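PDB 3PE8: enoyl-CoA hydratase from Mycobacterium smegmatis, which probably catalyses the reversible hydration of trans-2-enoyl-CoA thioesters to 3-hydroxyacyl-CoA, and holds a zinc ion in this crystal. Local coordinates for residues D90-P94 with V202-D207; R18-L24 with V54-T60; G133-T137 with A227-W231; S8-L12 with E36-F41; T60-F66 with A98-A103. One frame throughout, in Å; residues are numbered along the deposited sequence.

Contact 1 (D90-P94 with V202-D207); sequences DMTKP and VRALLD
Lys93 and Arg203 run alongside each other in the same direction. Lys93 CE sits over the centre of one guanidinium face, 3.6 Å from Arg203 CZ. The lysine chain is extended from a CG that stands beside its own backbone N (chi1 -62°), and this lays its methylenes along the arginine. The two positive ends have separate partners: Lys93 NZ bonds to the backbone oxygens of Ala48, Gln49 and Val54, while Arg203 NH2 forms a salt bridge with Asp55. Thr92 meets Arg203 at about a right angle, with Thr92 OG1 3.8 Å from Arg203 CB. Its methyl, CG2, rests 3.7 Å from Asp207 CG. Water 2 donates to both Asp90 OD2 and Asp207 OD1. The buried Thr92 O has no conventional partner in the model. It faces Arg203 CA at 3.5 Å in a CA-H...O contact. Leu206 points at the loop and brings CD2 to 3.5 Å from Pro94 CA. Pro94 CG and Val202 CG1 are 3.9 Å apart. The loop before strand 95-99 is laid on an early turn of helix 199-234. Met91 turns to helix 35-50, Ile194 of helix 183-195 packs on Pro94 and Val202, and Leu158 of a second subunit touches both.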
# COMPACT_ATOMS: atom_id res chain seq x y z
N ASP A 90 -2.07 22.51 -0.14
CA ASP A 90 -3.19 21.77 -0.68
C ASP A 90 -4.07 22.75 -1.46
O ASP A 90 -4.45 23.80 -0.95
CB ASP A 90 -4.01 21.11 0.43
CG ASP A 90 -5.14 20.24 -0.12
OD1 ASP A 90 -4.95 19.58 -1.16
OD2 ASP A 90 -6.20 20.19 0.53
N MET A 91 -4.38 22.39 -2.69
CA MET A 91 -5.15 23.26 -3.59
C MET A 91 -6.17 22.40 -4.31
O MET A 91 -5.90 21.24 -4.63
CB MET A 91 -4.21 23.92 -4.60
CG MET A 91 -3.26 24.93 -3.96
SD MET A 91 -2.24 25.67 -5.23
CE MET A 91 -3.43 26.75 -6.04
N THR A 92 -7.33 22.97 -4.59
CA THR A 92 -8.33 22.32 -5.43
C THR A 92 -8.48 23.03 -6.76
O THR A 92 -9.18 22.52 -7.63
CB THR A 92 -9.68 22.23 -4.77
OG1 THR A 92 -10.22 23.55 -4.58
CG2 THR A 92 -9.57 21.47 -3.43
N LYS A 93 -7.86 24.20 -6.91
CA LYS A 93 -7.86 24.93 -8.19
C LYS A 93 -6.65 24.48 -9.03
O LYS A 93 -5.55 24.37 -8.52
CB LYS A 93 -7.80 26.44 -7.93
CG LYS A 93 -9.02 26.95 -7.14
CD LYS A 93 -9.00 28.42 -6.92
CE LYS A 93 -10.14 28.84 -6.03
NZ LYS A 93 -10.04 30.28 -5.68
N PRO A 94 -6.85 24.27 -10.34
CA PRO A 94 -5.77 23.78 -11.14
C PRO A 94 -4.60 24.75 -11.29
O PRO A 94 -4.80 25.94 -11.42
CB PRO A 94 -6.40 23.59 -12.52
CG PRO A 94 -7.83 23.57 -12.31
CD PRO A 94 -8.13 24.29 -11.06
N VAL A 202 -14.98 20.85 -11.32
CA VAL A 202 -13.52 20.94 -11.57
C VAL A 202 -12.76 20.73 -10.24
O VAL A 202 -11.83 19.92 -10.12
CB VAL A 202 -13.15 22.27 -12.25
CG1 VAL A 202 -11.64 22.62 -12.11
CG2 VAL A 202 -13.63 22.29 -13.73
N ARG A 203 -13.17 21.48 -9.22
CA ARG A 203 -12.49 21.43 -7.94
C ARG A 203 -12.69 20.10 -7.23
O ARG A 203 -11.76 19.58 -6.64
CB ARG A 203 -12.91 22.60 -7.05
CG ARG A 203 -12.46 23.95 -7.64
CD ARG A 203 -13.01 25.14 -6.84
NE ARG A 203 -12.94 26.38 -7.65
CZ ARG A 203 -13.34 27.57 -7.23
NH1 ARG A 203 -13.87 27.70 -6.01
NH2 ARG A 203 -13.25 28.63 -8.02
N ALA A 204 -13.91 19.56 -7.28
CA ALA A 204 -14.17 18.26 -6.66
C ALA A 204 -13.36 17.14 -7.35
O ALA A 204 -12.75 16.29 -6.69
CB ALA A 204 -15.70 17.96 -6.68
N LEU A 205 -13.30 17.19 -8.67
CA LEU A 205 -12.56 16.17 -9.41
C LEU A 205 -11.06 16.33 -9.17
O LEU A 205 -10.37 15.34 -8.91
CB LEU A 205 -12.90 16.17 -10.89
CG LEU A 205 -12.23 15.04 -11.68
CD1 LEU A 205 -12.27 13.61 -11.05
CD2 LEU A 205 -12.80 15.01 -13.09
N LEU A 206 -10.55 17.56 -9.20
CA LEU A 206 -9.10 17.75 -8.93
C LEU A 206 -8.71 17.39 -7.48
O LEU A 206 -7.68 16.78 -7.23
CB LEU A 206 -8.62 19.15 -9.32
CG LEU A 206 -7.12 19.35 -9.20
CD1 LEU A 206 -6.34 18.33 -10.09
CD2 LEU A 206 -6.73 20.77 -9.57
N ASP A 207 -9.57 17.73 -6.51
CA ASP A 207 -9.34 17.32 -5.14
C ASP A 207 -9.24 15.81 -5.07
O ASP A 207 -8.35 15.27 -4.39
CB ASP A 207 -10.46 17.85 -4.26
CG ASP A 207 -10.13 17.87 -2.77
OD1 ASP A 207 -8.95 17.91 -2.35
OD2 ASP A 207 -11.13 17.89 -2.00
O HOH W 1 -6.38 18.80 -3.12
O HOH W 2 -8.59 19.40 -0.14

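Contact 2 (R18-L24 with V54-T60); sequences RVRTLTL and VDVVIVT
Strands 19-24 and 56-61 are the parallel strands of a beta-alpha-beta unit, with helix 35-50 as the connection. The short strand axes lie 20° apart. Backbone bonds run in the parallel pattern, each bonded residue of strand 19-24 reaching two residues of its neighbour. Arg20 N donates to Val56 O at 2.9 Å, and Arg20 O receives Ile58 N. Leu22 repeats the step: Leu22 N reaches Ile58 O at 2.8 Å, and Leu22 O takes Thr60 N. Leu24 N reaches Thr60 O.

At the start of the pair, Arg18 grips Asp55 side-on. Arg18 NE is 2.9 Å from Asp55 OD2, and Arg18 NH2 is 2.9 Å from Asp55 OD1. Both bonds are nearly straight and lie close to the guanidinium plane, but they meet the carboxylate from above its plane; the two groups are turned 58° apart. The arginine chain bends at chi3 (54°), which brings NE round to the acid. Val54 CG2 lies over one face of the Arg20 guanidinium, 3.5 Å from Arg20 CZ; Arg20 itself is held by Asp51 and Thr15.

One sheet face carries Val19 CG1 against Ile58 CD1 at 3.6 Å, and Thr23 OG1 beside the Thr60 methyl; helix 183-195 packs on this face. The other carries Leu22 CD1 against Val57 CG1 at 3.9 Å, with helix 35-50 above. The arrangement is a beta-alpha-beta crossover, and here it forms part of the core sheet of the crotonase-like domain.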
# COMPACT_ATOMS: atom_id res chain seq x y z
N ARG A 18 -10.33 35.36 -14.76
CA ARG A 18 -10.39 34.39 -13.65
C ARG A 18 -9.18 33.49 -13.57
O ARG A 18 -9.21 32.46 -12.91
CB ARG A 18 -11.72 33.63 -13.63
CG ARG A 18 -12.96 34.57 -13.64
CD ARG A 18 -14.27 33.81 -13.41
NE ARG A 18 -14.19 33.02 -12.17
CZ ARG A 18 -14.35 33.49 -10.94
NH1 ARG A 18 -14.66 34.76 -10.70
NH2 ARG A 18 -14.19 32.66 -9.92
N VAL A 19 -8.11 33.90 -14.26
CA VAL A 19 -6.84 33.17 -14.24
C VAL A 19 -5.77 34.03 -13.60
O VAL A 19 -5.56 35.17 -14.01
CB VAL A 19 -6.44 32.76 -15.67
CG1 VAL A 19 -5.08 31.99 -15.65
CG2 VAL A 19 -7.55 31.93 -16.36
N ARG A 20 -5.11 33.49 -12.57
CA ARG A 20 -4.05 34.23 -11.87
C ARG A 20 -2.72 33.68 -12.33
O ARG A 20 -2.45 32.49 -12.18
CB ARG A 20 -4.16 34.10 -10.36
CG ARG A 20 -3.02 34.91 -9.68
CD ARG A 20 -3.34 35.30 -8.30
NE ARG A 20 -4.49 36.19 -8.24
CZ ARG A 20 -5.12 36.48 -7.12
NH1 ARG A 20 -4.70 35.93 -5.96
NH2 ARG A 20 -6.17 37.31 -7.13
N THR A 21 -1.89 34.55 -12.92
CA THR A 21 -0.56 34.18 -13.34
C THR A 21 0.43 34.65 -12.29
O THR A 21 0.44 35.85 -11.92
CB THR A 21 -0.23 34.79 -14.72
OG1 THR A 21 -1.21 34.41 -15.70
CG2 THR A 21 1.17 34.32 -15.20
N LEU A 22 1.27 33.73 -11.83
CA LEU A 22 2.32 34.00 -10.84
C LEU A 22 3.63 33.82 -11.61
O LEU A 22 3.92 32.73 -12.13
CB LEU A 22 2.24 32.97 -9.71
CG LEU A 22 0.92 32.93 -8.94
CD1 LEU A 22 0.96 31.82 -7.87
CD2 LEU A 22 0.59 34.30 -8.31
N THR A 23 4.37 34.92 -11.74
CA THR A 23 5.62 34.92 -12.52
C THR A 23 6.79 35.07 -11.56
O THR A 23 6.95 36.12 -10.95
CB THR A 23 5.63 36.04 -13.57
OG1 THR A 23 4.48 35.90 -14.44
CG2 THR A 23 6.95 35.99 -14.38
N LEU A 24 7.61 34.01 -11.43
CA LEU A 24 8.86 34.07 -10.67
C LEU A 24 9.72 35.18 -11.27
O LEU A 24 9.92 35.20 -12.47
CB LEU A 24 9.61 32.74 -10.73
CG LEU A 24 8.84 31.47 -10.36
CD1 LEU A 24 9.76 30.27 -10.63
CD2 LEU A 24 8.37 31.46 -8.90
N VAL A 54 -10.61 33.82 -8.46
CA VAL A 54 -9.63 33.00 -9.21
C VAL A 54 -10.14 31.57 -9.39
O VAL A 54 -10.56 30.92 -8.42
CB VAL A 54 -8.30 32.95 -8.44
CG1 VAL A 54 -7.28 32.00 -9.14
CG2 VAL A 54 -7.72 34.38 -8.28
N ASP A 55 -10.12 31.10 -10.63
CA ASP A 55 -10.45 29.69 -10.90
C ASP A 55 -9.23 28.82 -11.19
O ASP A 55 -9.25 27.62 -10.93
CB ASP A 55 -11.40 29.56 -12.08
CG ASP A 55 -12.80 30.00 -11.77
OD1 ASP A 55 -13.22 30.04 -10.57
OD2 ASP A 55 -13.49 30.30 -12.75
N VAL A 56 -8.21 29.41 -11.82
CA VAL A 56 -7.05 28.68 -12.36
C VAL A 56 -5.79 29.51 -12.13
O VAL A 56 -5.85 30.76 -12.15
CB VAL A 56 -7.20 28.39 -13.91
CG1 VAL A 56 -5.97 27.70 -14.50
CG2 VAL A 56 -8.48 27.55 -14.17
N VAL A 57 -4.69 28.83 -11.81
CA VAL A 57 -3.38 29.47 -11.65
C VAL A 57 -2.44 29.03 -12.79
O VAL A 57 -2.40 27.82 -13.14
CB VAL A 57 -2.73 29.10 -10.28
CG1 VAL A 57 -1.34 29.72 -10.16
CG2 VAL A 57 -3.61 29.59 -9.09
N ILE A 58 -1.68 29.98 -13.35
CA ILE A 58 -0.53 29.70 -14.21
C ILE A 58 0.73 30.10 -13.47
O ILE A 58 0.80 31.23 -12.98
CB ILE A 58 -0.63 30.46 -15.57
CG1 ILE A 58 -1.88 30.04 -16.35
CG2 ILE A 58 0.66 30.28 -16.42
CD1 ILE A 58 -2.20 30.90 -17.56
N VAL A 59 1.71 29.21 -13.44
CA VAL A 59 3.01 29.53 -12.88
C VAL A 59 4.02 29.59 -14.02
O VAL A 59 4.08 28.67 -14.83
CB VAL A 59 3.48 28.47 -11.85
CG1 VAL A 59 4.94 28.76 -11.36
CG2 VAL A 59 2.57 28.42 -10.62
N THR A 60 4.82 30.68 -14.07
CA THR A 60 5.83 30.78 -15.12
C THR A 60 7.00 31.54 -14.55
O THR A 60 6.93 32.02 -13.41
CB THR A 60 5.23 31.40 -16.41
OG1 THR A 60 6.09 31.15 -17.52
CG2 THR A 60 4.96 32.91 -16.29

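Contact 3 (G133-T137 with A227-W231); sequences GLMPT and AARQW
Met135 folds over the indole of Trp231, and its bent chain decides how. Its CG stands beside the backbone N (chi1 -70°), which sets Met135 CG over one face of the indole, offset toward the rim and 3.5 Å from Trp231 CG. This is a CH-pi contact. A bend at chi2 (-70°) lifts the sulfur farther above the face. Met135 SD lies above the five-membered ring of Trp231, 5.1 Å from its centroid, a distant Met-aromatic contact. A further bend at chi3 carries Met135 CE to Ala227 CB at 3.8 Å.

Trp231 has CG anti to the backbone N (chi1 177°), and the ring reaches back along the loop. There Trp231 NE1 donates to Gly133 O at 3.0 Å. The bond is bent, and the donor stands above the carbonyl plane. Gly133 has positive phi and closes helix 129-132 in a Schellman motif, so the indole is tied to a helix end.

Ala228 fills the ground between. Its CB meets Thr137 CG2 at 3.6 Å, and Met135 CB lies 4.1 Å from Ala228 CB. Ala204 of a third subunit packs on Met135 and Trp231.

Pro136 faces away from the helix. Its side chain is about 5 Å from the zinc ion held by Glu109 and His129. The contact joins the loop beside the zinc site to helix 199-234, which also packs against another subunit, consistent with the oligomeric packing of crotonases.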
# COMPACT_ATOMS: atom_id res chain seq x y z
N GLY A 133 25.74 17.42 -4.63
CA GLY A 133 25.87 16.68 -3.37
C GLY A 133 24.74 16.89 -2.41
O GLY A 133 24.96 16.99 -1.19
N LEU A 134 23.52 16.98 -2.94
CA LEU A 134 22.31 17.16 -2.13
C LEU A 134 21.33 16.03 -2.47
O LEU A 134 21.39 15.44 -3.56
CB LEU A 134 21.66 18.52 -2.37
CG LEU A 134 22.49 19.75 -1.97
CD1 LEU A 134 21.82 21.04 -2.39
CD2 LEU A 134 22.79 19.76 -0.46
N MET A 135 20.50 15.66 -1.51
CA MET A 135 19.37 14.77 -1.76
C MET A 135 18.07 15.58 -1.89
O MET A 135 17.89 16.56 -1.17
CB MET A 135 19.25 13.74 -0.65
CG MET A 135 20.36 12.73 -0.64
SD MET A 135 20.35 11.57 -1.99
CE MET A 135 19.03 10.49 -1.38
N PRO A 136 17.13 15.13 -2.74
CA PRO A 136 15.88 15.86 -2.95
C PRO A 136 14.93 15.73 -1.75
O PRO A 136 14.86 14.68 -1.12
CB PRO A 136 15.28 15.18 -4.19
CG PRO A 136 15.81 13.81 -4.16
CD PRO A 136 17.21 13.93 -3.60
N THR A 137 14.24 16.83 -1.42
CA THR A 137 13.25 16.83 -0.36
C THR A 137 11.90 17.39 -0.78
O THR A 137 10.97 17.46 0.03
CB THR A 137 13.76 17.63 0.88
OG1 THR A 137 13.89 19.01 0.55
CG2 THR A 137 15.11 17.06 1.37
N ALA A 227 15.77 9.22 3.36
CA ALA A 227 17.06 9.16 2.67
C ALA A 227 17.80 10.51 2.76
O ALA A 227 19.02 10.54 2.91
CB ALA A 227 16.88 8.74 1.21
N ALA A 228 17.06 11.63 2.68
CA ALA A 228 17.66 12.96 2.82
C ALA A 228 18.24 13.15 4.24
O ALA A 228 19.36 13.64 4.40
CB ALA A 228 16.65 14.06 2.48
N ARG A 229 17.48 12.75 5.25
CA ARG A 229 17.95 12.88 6.61
C ARG A 229 19.21 12.05 6.85
O ARG A 229 20.15 12.50 7.51
CB ARG A 229 16.84 12.53 7.60
CG ARG A 229 15.77 13.62 7.63
CD ARG A 229 14.76 13.44 8.74
NE ARG A 229 13.69 12.50 8.40
CZ ARG A 229 12.50 12.84 7.91
NH1 ARG A 229 11.63 11.88 7.65
NH2 ARG A 229 12.17 14.10 7.67
N GLN A 230 19.23 10.85 6.28
CA GLN A 230 20.38 9.96 6.45
C GLN A 230 21.62 10.55 5.76
O GLN A 230 22.72 10.41 6.27
CB GLN A 230 20.09 8.55 5.90
N TRP A 231 21.41 11.17 4.59
CA TRP A 231 22.47 11.89 3.87
C TRP A 231 23.06 13.06 4.66
O TRP A 231 24.30 13.21 4.79
CB TRP A 231 21.93 12.40 2.52
CG TRP A 231 22.92 13.22 1.71
CD1 TRP A 231 22.95 14.58 1.56
CD2 TRP A 231 24.00 12.71 0.92
NE1 TRP A 231 23.99 14.96 0.74
CE2 TRP A 231 24.64 13.82 0.33
CE3 TRP A 231 24.48 11.42 0.63
CZ2 TRP A 231 25.72 13.69 -0.53
CZ3 TRP A 231 25.56 11.30 -0.19
CH2 TRP A 231 26.17 12.42 -0.77

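Contact 4 (S8-L12 with E36-F41); sequences SPVLL and ELRSTF
Val10 and Leu11 are two neighbouring bumps that press on successive turns of helix 35-50. Val10 lies over the first turn, between Glu36, Leu37 and Thr40. Its CG2 points into this hollow, 4.0 Å from Leu37 CD1 and 4.1 Å from Thr40 OG1. The other branch, Val10 CG1, lies against the carboxylate end of Glu36, 3.8 Å from Glu36 OE1. Glu36 leaves the helix with CG anti to the backbone N (chi1 -175°) and stays extended, which sets its stem alongside the valine. Val10 and Leu37 run past one another head to tail, and Leu37 CD1 comes up under the valine carbonyl, 3.4 Å from Val10 O.

Leu11 fills the next hollow, made by Leu37, Thr40 and Phe41. Leu11 CB rests on the threonine methyl, CG2, at 3.8 Å. One branch, CD2, reaches the helix backbone, 4.0 Å from Phe41 CA. The other, CD1, comes to the edge of the phenyl ring, 4.1 Å from Phe41 CD1. Leu24 of strand 19-24 packs on both Leu11 and Phe41 and so continues the apolar patch into the sheet.

The threonine is fixed within its own helix. Thr40 OG1 donates to Glu36 O, which also takes Thr40 N from the opposite face of its plane. The hydroxyl is thus occupied, and the methyl is presented to Leu11.

At the outer end, water 3 links Val10 N to Glu36 OE2. The chemistry is therefore apolar toward the sheet and wet at the outer end: the start of the edge strand and the residue before it are seated on the helix by fit, and the one polar link is by water.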
# COMPACT_ATOMS: atom_id res chain seq x y z
N SER A 8 12.20 45.62 -8.24
CA SER A 8 10.85 45.05 -8.54
C SER A 8 10.51 43.90 -7.61
O SER A 8 11.40 43.34 -6.96
CB SER A 8 10.79 44.58 -9.99
N PRO A 9 9.22 43.54 -7.52
CA PRO A 9 8.89 42.44 -6.62
C PRO A 9 9.47 41.13 -7.14
O PRO A 9 9.61 40.95 -8.36
CB PRO A 9 7.37 42.39 -6.66
CG PRO A 9 7.01 42.99 -7.95
CD PRO A 9 8.04 44.04 -8.22
N VAL A 10 9.75 40.23 -6.22
CA VAL A 10 10.29 38.93 -6.59
C VAL A 10 9.26 38.02 -7.25
O VAL A 10 9.65 37.02 -7.83
CB VAL A 10 10.93 38.16 -5.39
CG1 VAL A 10 12.19 38.91 -4.88
CG2 VAL A 10 9.89 37.86 -4.30
N LEU A 11 7.97 38.37 -7.16
CA LEU A 11 6.89 37.58 -7.75
C LEU A 11 5.87 38.52 -8.37
O LEU A 11 5.33 39.35 -7.66
CB LEU A 11 6.17 36.69 -6.73
CG LEU A 11 5.18 35.68 -7.33
CD1 LEU A 11 5.88 34.53 -8.02
CD2 LEU A 11 4.24 35.17 -6.21
N LEU A 12 5.65 38.42 -9.67
CA LEU A 12 4.63 39.24 -10.32
C LEU A 12 3.31 38.50 -10.32
O LEU A 12 3.29 37.26 -10.45
CB LEU A 12 5.03 39.59 -11.75
CG LEU A 12 6.34 40.37 -11.85
CD1 LEU A 12 6.76 40.48 -13.30
CD2 LEU A 12 6.22 41.75 -11.22
N GLU A 36 12.94 34.58 0.49
CA GLU A 36 11.87 35.53 0.18
C GLU A 36 10.97 35.05 -0.95
O GLU A 36 9.75 35.11 -0.83
CB GLU A 36 12.44 36.91 -0.16
CG GLU A 36 11.37 37.98 -0.38
CD GLU A 36 11.90 39.29 -0.97
OE1 GLU A 36 13.12 39.37 -1.27
OE2 GLU A 36 11.07 40.22 -1.15
N LEU A 37 11.55 34.55 -2.03
CA LEU A 37 10.71 34.10 -3.15
C LEU A 37 9.92 32.87 -2.76
O LEU A 37 8.73 32.75 -3.09
CB LEU A 37 11.55 33.87 -4.40
CG LEU A 37 10.79 33.38 -5.63
CD1 LEU A 37 9.53 34.24 -5.95
CD2 LEU A 37 11.77 33.34 -6.83
N ARG A 38 10.52 31.95 -2.01
CA ARG A 38 9.77 30.76 -1.56
C ARG A 38 8.56 31.18 -0.73
O ARG A 38 7.43 30.77 -1.00
CB ARG A 38 10.68 29.82 -0.76
CG ARG A 38 11.71 29.09 -1.59
CD ARG A 38 12.53 28.03 -0.76
NE ARG A 38 13.11 28.44 0.53
CZ ARG A 38 14.36 28.85 0.75
NH1 ARG A 38 15.24 28.97 -0.24
NH2 ARG A 38 14.76 29.16 1.99
N SER A 39 8.79 32.03 0.26
CA SER A 39 7.72 32.52 1.14
C SER A 39 6.60 33.16 0.34
O SER A 39 5.41 32.89 0.54
CB SER A 39 8.28 33.56 2.11
OG SER A 39 7.25 34.06 2.97
N THR A 40 7.01 34.07 -0.55
CA THR A 40 6.07 34.85 -1.36
C THR A 40 5.28 33.94 -2.32
O THR A 40 4.06 34.07 -2.45
CB THR A 40 6.82 35.97 -2.13
OG1 THR A 40 7.49 36.82 -1.18
CG2 THR A 40 5.83 36.83 -2.93
N PHE A 41 5.98 33.02 -2.96
CA PHE A 41 5.34 32.11 -3.92
C PHE A 41 4.33 31.19 -3.26
O PHE A 41 3.17 31.06 -3.70
CB PHE A 41 6.39 31.30 -4.66
CG PHE A 41 5.82 30.31 -5.62
CD1 PHE A 41 5.20 30.72 -6.79
CD2 PHE A 41 5.84 28.95 -5.31
CE1 PHE A 41 4.64 29.78 -7.65
CE2 PHE A 41 5.29 28.02 -6.19
CZ PHE A 41 4.68 28.46 -7.35
O HOH W 3 9.68 41.38 -3.53

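Contact 5 (T60-F66 with A98-A103); sequences TGADPVF and AINGAA
Asn100 is clasped by the turn 61-65. Its CG stands between the backbone N and the carbonyl carbon (chi1 58°), which directs the amide into the turn. Asn100 ND2 donates to the anti lone pair of Asp63 OD1 at 2.9 Å, and more weakly to Val65 O. Asn100 OD1 takes Gly61 N at 3.1 Å, from above the amide plane. The other acid oxygen, Asp63 OD2, bonds to His180.

Packing is close around Phe66. Ile99 CD1 lies over the centre of one ring face, 3.7 Å from its centroid, while Asn100 OD1 meets the ring edge in plane. Ala103 CB lies 3.7 Å from Phe66 CD2. Thr60 OG1 donates to Ala98 O at 2.7 Å.

The Pro64 side is looser. Pro64 follows a cis peptide and is exposed, and Pro64 O is joined to the other segment through two waters. Water 4 connects it to Ala102 N, and water 5 to Asn100 O. The direct touch beside these waters is a CA-H...O contact, with Gly101 CA 3.4 Å from Pro64 O.

In relatives with the crotonase fold, the chain following each of these two strands supplies a backbone amide of the oxyanion hole, and the same is likely here.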
# COMPACT_ATOMS: atom_id res chain seq x y z
N THR A 60 4.82 30.68 -14.07
CA THR A 60 5.83 30.78 -15.12
C THR A 60 7.00 31.54 -14.55
O THR A 60 6.93 32.02 -13.41
CB THR A 60 5.23 31.40 -16.41
OG1 THR A 60 6.09 31.15 -17.52
CG2 THR A 60 4.96 32.91 -16.29
N GLY A 61 8.05 31.66 -15.34
CA GLY A 61 9.22 32.45 -14.93
C GLY A 61 9.50 33.62 -15.85
O GLY A 61 9.25 33.55 -17.06
N ALA A 62 10.08 34.68 -15.30
CA ALA A 62 10.65 35.73 -16.11
C ALA A 62 11.72 35.13 -17.01
O ALA A 62 12.50 34.31 -16.56
CB ALA A 62 11.24 36.83 -15.21
N ASP A 63 11.76 35.50 -18.28
CA ASP A 63 12.74 34.90 -19.19
C ASP A 63 14.19 35.21 -18.79
O ASP A 63 14.47 36.23 -18.15
CB ASP A 63 12.51 35.38 -20.64
CG ASP A 63 11.47 34.54 -21.40
OD1 ASP A 63 11.17 33.40 -21.04
OD2 ASP A 63 11.01 35.05 -22.47
N PRO A 64 15.14 34.35 -19.21
CA PRO A 64 14.96 33.19 -20.10
C PRO A 64 14.97 31.84 -19.40
O PRO A 64 14.93 30.82 -20.09
CB PRO A 64 16.18 33.30 -20.99
CG PRO A 64 17.27 33.73 -19.98
CD PRO A 64 16.57 34.69 -19.05
N VAL A 65 15.01 31.84 -18.06
CA VAL A 65 15.08 30.61 -17.27
C VAL A 65 13.74 30.45 -16.55
O VAL A 65 13.16 31.44 -16.14
CB VAL A 65 16.27 30.67 -16.30
CG1 VAL A 65 16.23 29.50 -15.30
CG2 VAL A 65 17.61 30.70 -17.07
N PHE A 66 13.20 29.24 -16.42
CA PHE A 66 12.01 29.03 -15.59
C PHE A 66 12.40 29.15 -14.11
O PHE A 66 11.95 30.08 -13.42
CB PHE A 66 11.31 27.69 -15.89
CG PHE A 66 10.24 27.36 -14.89
CD1 PHE A 66 9.00 27.99 -14.95
CD2 PHE A 66 10.43 26.39 -13.93
CE1 PHE A 66 8.01 27.70 -14.05
CE2 PHE A 66 9.41 26.05 -13.04
CZ PHE A 66 8.21 26.72 -13.09
N ALA A 98 3.78 26.89 -17.03
CA ALA A 98 4.19 27.30 -18.39
C ALA A 98 5.69 27.44 -18.33
O ALA A 98 6.24 28.44 -17.84
CB ALA A 98 3.50 28.61 -18.79
N ILE A 99 6.36 26.38 -18.77
CA ILE A 99 7.83 26.29 -18.59
C ILE A 99 8.52 26.98 -19.74
O ILE A 99 8.55 26.46 -20.88
CB ILE A 99 8.27 24.85 -18.47
CG1 ILE A 99 7.40 24.04 -17.47
CG2 ILE A 99 9.76 24.80 -18.06
CD1 ILE A 99 7.32 24.68 -16.06
N ASN A 100 9.11 28.14 -19.45
CA ASN A 100 9.65 29.05 -20.46
C ASN A 100 11.13 28.87 -20.77
O ASN A 100 11.65 29.49 -21.68
CB ASN A 100 9.42 30.50 -20.03
CG ASN A 100 10.06 30.81 -18.68
OD1 ASN A 100 9.63 30.25 -17.65
ND2 ASN A 100 11.08 31.67 -18.66
N GLY A 101 11.82 28.05 -19.99
CA GLY A 101 13.26 27.88 -20.09
C GLY A 101 13.67 26.77 -19.13
O GLY A 101 12.84 25.91 -18.77
N ALA A 102 14.94 26.79 -18.72
CA ALA A 102 15.47 25.73 -17.87
C ALA A 102 14.73 25.65 -16.54
O ALA A 102 14.44 26.67 -15.90
CB ALA A 102 16.99 25.94 -17.62
N ALA A 103 14.44 24.41 -16.15
CA ALA A 103 13.79 24.06 -14.88
C ALA A 103 14.73 23.02 -14.26
O ALA A 103 14.83 21.90 -14.74
CB ALA A 103 12.42 23.46 -15.14
O HOH W 4 16.78 28.59 -20.12
O HOH W 5 13.90 30.52 -22.69

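Overall arrangement
Contacts 2 and 5 are the buried pair and share Thr60. Contact 2 joins neighbouring strands by a regular backbone ladder. Contact 5 joins the loops that follow two neighbouring strands, mostly by side-chain bonds and ring packing. Contacts 1, 3 and 4 are partly buried. Contact 4 seats the edge strand on helix 35-50 and meets contact 2 at Leu11 and Phe41; its centre is about 15 Å from that of contact 5. Contact 1 is tied to contact 2 by the Arg203-Asp55 salt bridge. Contacts 1 and 3 both use helix 199-234, with centres about 30 Å apart, and both touch other subunits. Contact 1 combines a lysine stem over a guanidinium with loop-on-helix packing, whereas contact 3 is sulfur, indole and methyl packing beside the zinc.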